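Local coordinates for protein mevalonate kinase (Staphylococcus aureus, PDB 2X7I) that probably phosphorylates mevalonate with ATP to give phosphomevalonate, an early step of the mevalonate route to isoprenoids, as a GHMP-family kinase, at residues G174-I179 with L277-D282; P33-K38 with W302-G307. All coordinates share one frame; numbering follows the deposited sequence.

Interaction 1. Residues G174-I179 with L277-D282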
ATOM      1  N   GLY A 174      -8.669  -3.383  16.781  1.00 61.34           N
ATOM      2  CA  GLY A 174      -9.229  -2.150  16.257  1.00 60.47           C
ATOM      3  C   GLY A 174      -9.253  -2.078  14.746  1.00 58.99           C
ATOM      4  O   GLY A 174      -8.915  -3.042  14.054  1.00 58.02           O
ATOM      5  N   TYR A 175      -9.669  -0.918  14.242  1.00 58.40           N
ATOM      6  CA  TYR A 175      -9.868  -0.705  12.822  1.00 57.47           C
ATOM      7  C   TYR A 175      -9.216   0.589  12.400  1.00 56.07           C
ATOM      8  O   TYR A 175      -9.063   1.523  13.197  1.00 56.18           O
ATOM      9  CB  TYR A 175     -11.363  -0.658  12.499  1.00 59.49           C
ATOM     10  CG  TYR A 175     -12.050  -1.996  12.659  1.00 61.44           C
ATOM     11  CD1 TYR A 175     -12.329  -2.515  13.927  1.00 63.43           C
ATOM     12  CD2 TYR A 175     -12.395  -2.758  11.547  1.00 61.59           C
ATOM     13  CE1 TYR A 175     -12.941  -3.753  14.079  1.00 65.66           C
ATOM     14  CE2 TYR A 175     -13.014  -3.986  11.688  1.00 64.52           C
ATOM     15  CZ  TYR A 175     -13.287  -4.480  12.955  1.00 66.11           C
ATOM     16  OH  TYR A 175     -13.901  -5.702  13.092  1.00 69.60           O
ATOM     17  N   MET A 176      -8.829   0.629  11.133  1.00 55.01           N
ATOM     18  CA  MET A 176      -8.206   1.798  10.547  1.00 53.79           C
ATOM     19  C   MET A 176      -8.951   2.110   9.263  1.00 53.97           C
ATOM     20  O   MET A 176      -9.045   1.256   8.374  1.00 53.81           O
ATOM     21  CB  MET A 176      -6.726   1.526  10.268  1.00 52.27           C
ATOM     22  CG  MET A 176      -6.004   2.661   9.553  1.00 51.85           C
ATOM     23  SD  MET A 176      -4.232   2.404   9.414  1.00 51.70           S
ATOM     24  CE  MET A 176      -4.128   0.974   8.334  1.00 47.81           C
ATOM     25  N   VAL A 177      -9.516   3.315   9.185  1.00 54.51           N
ATOM     26  CA  VAL A 177     -10.103   3.812   7.937  1.00 54.71           C
ATOM     27  C   VAL A 177      -9.008   4.488   7.124  1.00 52.94           C
ATOM     28  O   VAL A 177      -8.323   5.374   7.620  1.00 52.84           O
ATOM     29  CB  VAL A 177     -11.240   4.827   8.186  1.00 56.53           C
ATOM     30  CG1 VAL A 177     -11.785   5.356   6.865  1.00 56.38           C
ATOM     31  CG2 VAL A 177     -12.347   4.190   9.001  1.00 58.19           C
ATOM     32  N   VAL A 178      -8.847   4.052   5.883  1.00 52.11           N
ATOM     33  CA  VAL A 178      -7.864   4.604   4.972  1.00 50.81           C
ATOM     34  C   VAL A 178      -8.604   5.482   3.977  1.00 51.95           C
ATOM     35  O   VAL A 178      -9.515   5.020   3.306  1.00 52.86           O
ATOM     36  CB  VAL A 178      -7.104   3.480   4.253  1.00 49.62           C
ATOM     37  CG1 VAL A 178      -6.138   4.039   3.219  1.00 47.84           C
ATOM     38  CG2 VAL A 178      -6.373   2.610   5.274  1.00 48.74           C
ATOM     39  N   ILE A 179      -8.231   6.755   3.910  1.00 52.58           N
ATOM     40  CA  ILE A 179      -8.888   7.716   3.032  1.00 53.98           C
ATOM     41  C   ILE A 179      -7.930   8.244   1.962  1.00 53.64           C
ATOM     42  O   ILE A 179      -6.815   8.640   2.263  1.00 53.07           O
ATOM     43  CB  ILE A 179      -9.426   8.911   3.830  1.00 55.33           C
ATOM     44  CG1 ILE A 179     -10.480   8.452   4.841  1.00 56.02           C
ATOM     45  CG2 ILE A 179     -10.003   9.962   2.884  1.00 56.91           C
ATOM     46  CD1 ILE A 179     -10.703   9.423   5.990  1.00 56.85           C
ATOM     47  N   LEU A 277      -5.147   8.213   7.516  1.00 49.01           N
ATOM     48  CA  LEU A 277      -5.417   7.027   8.319  1.00 48.79           C
ATOM     49  C   LEU A 277      -6.168   7.438   9.593  1.00 49.96           C
ATOM     50  O   LEU A 277      -5.663   8.254  10.367  1.00 49.91           O
ATOM     51  CB  LEU A 277      -4.103   6.325   8.683  1.00 47.67           C
ATOM     52  CG  LEU A 277      -3.080   6.132   7.553  1.00 46.56           C
ATOM     53  CD1 LEU A 277      -1.761   5.595   8.076  1.00 44.53           C
ATOM     54  CD2 LEU A 277      -3.631   5.219   6.478  1.00 46.69           C
ATOM     55  N   LEU A 278      -7.363   6.885   9.800  1.00 50.73           N
ATOM     56  CA  LEU A 278      -8.150   7.167  11.010  1.00 52.06           C
ATOM     57  C   LEU A 278      -8.382   5.878  11.788  1.00 52.70           C
ATOM     58  O   LEU A 278      -8.705   4.850  11.201  1.00 52.99           O
ATOM     59  CB  LEU A 278      -9.507   7.802  10.664  1.00 53.08           C
ATOM     60  CG  LEU A 278      -9.463   9.099   9.842  1.00 52.74           C
ATOM     61  CD1 LEU A 278     -10.864   9.522   9.383  1.00 53.12           C
ATOM     62  CD2 LEU A 278      -8.802  10.204  10.633  1.00 51.94           C
ATOM     63  N   LEU A 279      -8.227   5.946  13.108  1.00 53.22           N
ATOM     64  CA  LEU A 279      -8.350   4.777  13.959  1.00 53.73           C
ATOM     65  C   LEU A 279      -9.714   4.754  14.637  1.00 55.73           C
ATOM     66  O   LEU A 279     -10.154   5.751  15.204  1.00 56.55           O
ATOM     67  CB  LEU A 279      -7.228   4.755  15.001  1.00 53.36           C
ATOM     68  CG  LEU A 279      -5.794   4.601  14.480  1.00 51.00           C
ATOM     69  CD1 LEU A 279      -4.841   4.324  15.634  1.00 49.99           C
ATOM     70  CD2 LEU A 279      -5.680   3.490  13.433  1.00 49.70           C
ATOM     71  N   ALA A 280     -10.383   3.607  14.550  1.00 57.01           N
ATOM     72  CA  ALA A 280     -11.697   3.404  15.156  1.00 58.78           C
ATOM     73  C   ALA A 280     -11.635   2.137  15.979  1.00 60.21           C
ATOM     74  O   ALA A 280     -10.885   1.221  15.648  1.00 59.83           O
ATOM     75  CB  ALA A 280     -12.756   3.280  14.092  1.00 58.97           C
ATOM     76  N   LYS A 281     -12.423   2.095  17.049  1.00 62.43           N
ATOM     77  CA  LYS A 281     -12.418   0.971  17.977  1.00 64.48           C
ATOM     78  C   LYS A 281     -13.152  -0.257  17.429  1.00 65.20           C
ATOM     79  O   LYS A 281     -12.776  -1.390  17.743  1.00 65.85           O
ATOM     80  CB  LYS A 281     -13.048   1.382  19.317  1.00 66.62           C
ATOM     81  CG  LYS A 281     -12.303   2.504  20.033  1.00 68.00           C
ATOM     82  CD  LYS A 281     -12.992   2.899  21.351  1.00 71.56           C
ATOM     83  CE  LYS A 281     -12.060   3.683  22.275  1.00 72.45           C
ATOM     84  NZ  LYS A 281     -12.646   3.833  23.656  1.00 75.47           N
ATOM     85  N   ASP A 282     -14.205  -0.035  16.639  1.00 65.30           N
ATOM     86  CA  ASP A 282     -15.049  -1.136  16.158  1.00 66.71           C
ATOM     87  C   ASP A 282     -15.550  -0.891  14.744  1.00 65.65           C
ATOM     88  O   ASP A 282     -15.400   0.215  14.206  1.00 64.36           O
ATOM     89  CB  ASP A 282     -16.219  -1.397  17.126  1.00 69.49           C
ATOM     90  CG  ASP A 282     -17.172  -0.209  17.263  1.00 70.87           C
ATOM     91  OD1 ASP A 282     -17.298   0.600  16.321  1.00 71.08           O
ATOM     92  OD2 ASP A 282     -17.821  -0.099  18.325  1.00 74.22           O
TER
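Tyr175 pairs with Ala280, and Val177 with Leu278, as the two hydrogen-bonded pairs of an antiparallel ladder that forms the middle of the four-stranded antiparallel sheet of this GHMP-type kinase. Each pair is closed by two backbone bonds, among them Ala280 N to Tyr175 O at 2.8 Å and Val177 N to Leu278 O at 2.7 Å. The non-hydrogen-bonded pairs, Met176 with Leu279 and Val178 with Leu277, alternate with them, and CA-H...O contacts such as Met176 CA to Leu278 O at 3.2 Å lie between the N-H...O bonds.

Followed outward, Met176 CB meets CD2 of Leu279 at 3.9 Å, and CG, placed anti to the backbone N (chi1 176°), stays near that methyl and near Leu278 O. The sulfur then reaches the neighbouring leucine, with Met176 SD 4.0 Å from Leu277 CB, and the two side chains lie alongside each other. A bend at chi3 (66°) turns Met176 CE back toward its own strand, 4.1 Å from Val178 CG2. This face, which also carries Val178, is covered by Phe226 and Phe233 of helix 226-243 at the leucines.

Helix 283-295 covers the other face, where Val177 and Leu278 both touch Ile289. At the end of the ladder the Tyr175 ring turns its edge to Lys281 O, 4.0 Å from CD1. At the other end Ile179 crosses Leu278 so tightly that their CD1 methyls are only 3.4 Å apart.

Interaction 2. Residues P33-K38 with W302-G307; sequences PFNAGK and WIENLG
Phe34 drives the edge of its ring onto the face of the Trp302 indole, an edge-to-face pair whose planes stand at 81°. The touching atom is CZ, which lies 3.6 Å from Trp302 CG, toward the rim of the indole. With CG anti to the backbone N (chi1 179°), the phenyl group reaches out from the corner of its chain; one ring face is covered by Gly37 N, while CD1 comes to 3.3 Å from Glu304 OE1.

Glu304 grips the corner itself. Its carboxylate straddles two successive peptide N-H groups: Asn35 N gives a hydrogen bond to Glu304 OE2 at 3.0 Å, and Ala36 N one to Glu304 OE1, also at 3.0 Å, using the syn lone pair there. Asn35 N likewise arrives on the syn side, though 20° out of the carboxylate plane. The Asn35 amide adds a weak bond, Asn35 ND2 to Glu304 OE2 at 3.2 Å. Two oxygens held in this way should fix the rotation of the carboxylate, and the donated N-H groups would be expected to stabilise its negative charge. Between the acid and the indole, Ala36 CB rests 4.0 Å from Trp302 CB.

The gripped backbone is a type I beta turn from Phe34 to Gly37, closed by Gly37 N to Phe34 O at 3.1 Å. The arrangement is that of a carboxylate receiving consecutive turn amides, here joining a corner of the long strand 29-45 to the edge strand 300-305 of the antiparallel sheet.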
ATOM      1  N   PRO A  33       0.946  -4.956   5.948  1.00 47.19           N
ATOM      2  CA  PRO A  33       0.112  -5.353   4.820  1.00 47.79           C
ATOM      3  C   PRO A  33      -1.190  -4.567   4.788  1.00 48.44           C
ATOM      4  O   PRO A  33      -1.752  -4.284   5.836  1.00 48.99           O
ATOM      5  CB  PRO A  33      -0.177  -6.838   5.090  1.00 48.79           C
ATOM      6  CG  PRO A  33       0.833  -7.279   6.050  1.00 48.49           C
ATOM      7  CD  PRO A  33       1.208  -6.087   6.858  1.00 48.17           C
ATOM      8  N   PHE A  34      -1.645  -4.204   3.594  1.00 48.36           N
ATOM      9  CA  PHE A  34      -2.932  -3.533   3.422  1.00 49.12           C
ATOM     10  C   PHE A  34      -3.892  -4.536   2.783  1.00 50.09           C
ATOM     11  O   PHE A  34      -4.038  -4.597   1.566  1.00 49.51           O
ATOM     12  CB  PHE A  34      -2.738  -2.278   2.563  1.00 48.28           C
ATOM     13  CG  PHE A  34      -4.001  -1.491   2.290  1.00 49.05           C
ATOM     14  CD1 PHE A  34      -4.949  -1.285   3.268  1.00 50.66           C
ATOM     15  CD2 PHE A  34      -4.206  -0.916   1.038  1.00 49.31           C
ATOM     16  CE1 PHE A  34      -6.084  -0.544   3.010  1.00 51.89           C
ATOM     17  CE2 PHE A  34      -5.334  -0.168   0.776  1.00 50.72           C
ATOM     18  CZ  PHE A  34      -6.279   0.016   1.766  1.00 51.54           C
ATOM     19  N   ASN A  35      -4.535  -5.325   3.631  1.00 51.85           N
ATOM     20  CA  ASN A  35      -5.372  -6.451   3.196  1.00 53.71           C
ATOM     21  C   ASN A  35      -6.633  -6.039   2.446  1.00 54.73           C
ATOM     22  O   ASN A  35      -7.218  -6.856   1.744  1.00 55.71           O
ATOM     23  CB  ASN A  35      -5.773  -7.314   4.392  1.00 54.95           C
ATOM     24  CG  ASN A  35      -4.579  -7.908   5.110  1.00 55.56           C
ATOM     25  OD1 ASN A  35      -3.763  -8.609   4.507  1.00 56.82           O
ATOM     26  ND2 ASN A  35      -4.472  -7.641   6.406  1.00 56.19           N
ATOM     27  N   ALA A  36      -7.062  -4.791   2.613  1.00 54.93           N
ATOM     28  CA  ALA A  36      -8.228  -4.280   1.899  1.00 56.46           C
ATOM     29  C   ALA A  36      -7.927  -4.031   0.408  1.00 56.20           C
ATOM     30  O   ALA A  36      -8.832  -4.049  -0.427  1.00 56.75           O
ATOM     31  CB  ALA A  36      -8.736  -3.004   2.561  1.00 56.63           C
ATOM     32  N   GLY A  37      -6.660  -3.804   0.085  1.00 55.60           N
ATOM     33  CA  GLY A  37      -6.238  -3.568  -1.300  1.00 55.74           C
ATOM     34  C   GLY A  37      -5.843  -4.878  -1.948  1.00 56.35           C
ATOM     35  O   GLY A  37      -5.070  -5.637  -1.378  1.00 56.77           O
ATOM     36  N   LYS A  38      -6.393  -5.153  -3.126  1.00 57.41           N
ATOM     37  CA  LYS A  38      -6.145  -6.409  -3.831  1.00 57.87           C
ATOM     38  C   LYS A  38      -5.840  -6.158  -5.303  1.00 56.61           C
ATOM     39  O   LYS A  38      -6.579  -5.459  -5.989  1.00 56.58           O
ATOM     40  CB  LYS A  38      -7.345  -7.349  -3.712  1.00 59.87           C
ATOM     41  CG  LYS A  38      -7.550  -7.941  -2.298  1.00 63.81           C
ATOM     42  CD  LYS A  38      -6.467  -8.995  -1.935  1.00 64.70           C
ATOM     43  CE  LYS A  38      -6.093  -8.959  -0.455  1.00 64.82           C
ATOM     44  NZ  LYS A  38      -7.190  -9.439   0.449  1.00 66.87           N
ATOM     45  N   TRP A 302     -11.267   2.840   2.437  1.00 53.75           N
ATOM     46  CA  TRP A 302     -11.179   1.411   2.771  1.00 53.97           C
ATOM     47  C   TRP A 302     -11.230   1.222   4.285  1.00 53.57           C
ATOM     48  O   TRP A 302     -10.770   2.078   5.042  1.00 52.69           O
ATOM     49  CB  TRP A 302      -9.862   0.800   2.278  1.00 53.11           C
ATOM     50  CG  TRP A 302      -9.582   0.896   0.806  1.00 52.80           C
ATOM     51  CD1 TRP A 302      -9.811  -0.057  -0.131  1.00 54.26           C
ATOM     52  CD2 TRP A 302      -8.972   1.995   0.120  1.00 52.16           C
ATOM     53  NE1 TRP A 302      -9.393   0.379  -1.371  1.00 54.99           N
ATOM     54  CE2 TRP A 302      -8.876   1.638  -1.242  1.00 52.39           C
ATOM     55  CE3 TRP A 302      -8.507   3.250   0.523  1.00 50.13           C
ATOM     56  CZ2 TRP A 302      -8.334   2.489  -2.202  1.00 52.85           C
ATOM     57  CZ3 TRP A 302      -7.965   4.093  -0.429  1.00 50.56           C
ATOM     58  CH2 TRP A 302      -7.878   3.711  -1.777  1.00 51.04           C
ATOM     59  N   ILE A 303     -11.766   0.090   4.721  1.00 54.72           N
ATOM     60  CA  ILE A 303     -11.744  -0.274   6.121  1.00 54.89           C
ATOM     61  C   ILE A 303     -10.790  -1.445   6.298  1.00 54.90           C
ATOM     62  O   ILE A 303     -10.967  -2.497   5.686  1.00 56.08           O
ATOM     63  CB  ILE A 303     -13.149  -0.637   6.650  1.00 56.95           C
ATOM     64  CG1 ILE A 303     -14.058   0.597   6.644  1.00 57.28           C
ATOM     65  CG2 ILE A 303     -13.050  -1.202   8.062  1.00 56.73           C
ATOM     66  CD1 ILE A 303     -15.512   0.298   6.966  1.00 59.19           C
ATOM     67  N   GLU A 304      -9.768  -1.239   7.126  1.00 54.31           N
ATOM     68  CA  GLU A 304      -8.786  -2.264   7.437  1.00 54.77           C
ATOM     69  C   GLU A 304      -9.013  -2.780   8.858  1.00 55.99           C
ATOM     70  O   GLU A 304      -8.928  -2.014   9.823  1.00 55.45           O
ATOM     71  CB  GLU A 304      -7.380  -1.670   7.314  1.00 53.31           C
ATOM     72  CG  GLU A 304      -6.225  -2.671   7.481  1.00 54.01           C
ATOM     73  CD  GLU A 304      -6.039  -3.596   6.286  1.00 55.52           C
ATOM     74  OE1 GLU A 304      -6.600  -3.317   5.201  1.00 56.54           O
ATOM     75  OE2 GLU A 304      -5.313  -4.604   6.435  1.00 56.63           O
ATOM     76  N   ASN A 305      -9.308  -4.071   8.979  1.00 58.07           N
ATOM     77  CA  ASN A 305      -9.294  -4.751  10.278  1.00 59.81           C
ATOM     78  C   ASN A 305      -7.843  -4.958  10.675  1.00 59.38           C
ATOM     79  O   ASN A 305      -7.052  -5.444   9.871  1.00 59.44           O
ATOM     80  CB  ASN A 305     -10.008  -6.099  10.197  1.00 62.06           C
ATOM     81  CG  ASN A 305     -10.237  -6.740  11.569  1.00 64.09           C
ATOM     82  OD1 ASN A 305      -9.570  -6.416  12.560  1.00 63.60           O
ATOM     83  ND2 ASN A 305     -11.185  -7.666  11.621  1.00 65.15           N
ATOM     84  N   LEU A 306      -7.486  -4.591  11.903  1.00 59.50           N
ATOM     85  CA  LEU A 306      -6.089  -4.665  12.318  1.00 59.30           C
ATOM     86  C   LEU A 306      -5.722  -6.000  12.965  1.00 61.74           C
ATOM     87  O   LEU A 306      -4.637  -6.144  13.527  1.00 61.97           O
ATOM     88  CB  LEU A 306      -5.712  -3.469  13.194  1.00 58.15           C
ATOM     89  CG  LEU A 306      -5.812  -2.094  12.516  1.00 55.86           C
ATOM     90  CD1 LEU A 306      -5.333  -1.002  13.466  1.00 53.95           C
ATOM     91  CD2 LEU A 306      -5.025  -2.033  11.202  1.00 53.33           C
ATOM     92  N   GLY A 307      -6.617  -6.979  12.855  1.00 64.27           N
ATOM     93  CA  GLY A 307      -6.276  -8.383  13.110  1.00 66.97           C
ATOM     94  C   GLY A 307      -6.466  -8.880  14.528  1.00 69.50           C
ATOM     95  O   GLY A 307      -6.198 -10.049  14.812  1.00 72.00           O
TER

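How the interactions relate
Strands 175-180 and 300-305 are neighbours in one antiparallel sheet, so interaction 1 leads directly into interaction 2, their centres about 10 Å apart. Two probable backbone hydrogen bonds join them, Val178 N to Trp302 O and Met176 O to Glu304 N, each 2.9 Å. Interaction 1 is the central ladder of the sheet, while interaction 2 carries the sheet's outer strand onto the corner of strand 29-45, which belongs to the other, mixed sheet. Val178 bridges both, touching Leu277 in the first and Phe34 and Trp302 in the second. Interaction 2 brings the last strand back to an early part of the chain, and interaction 1 is nested in the loop so closed.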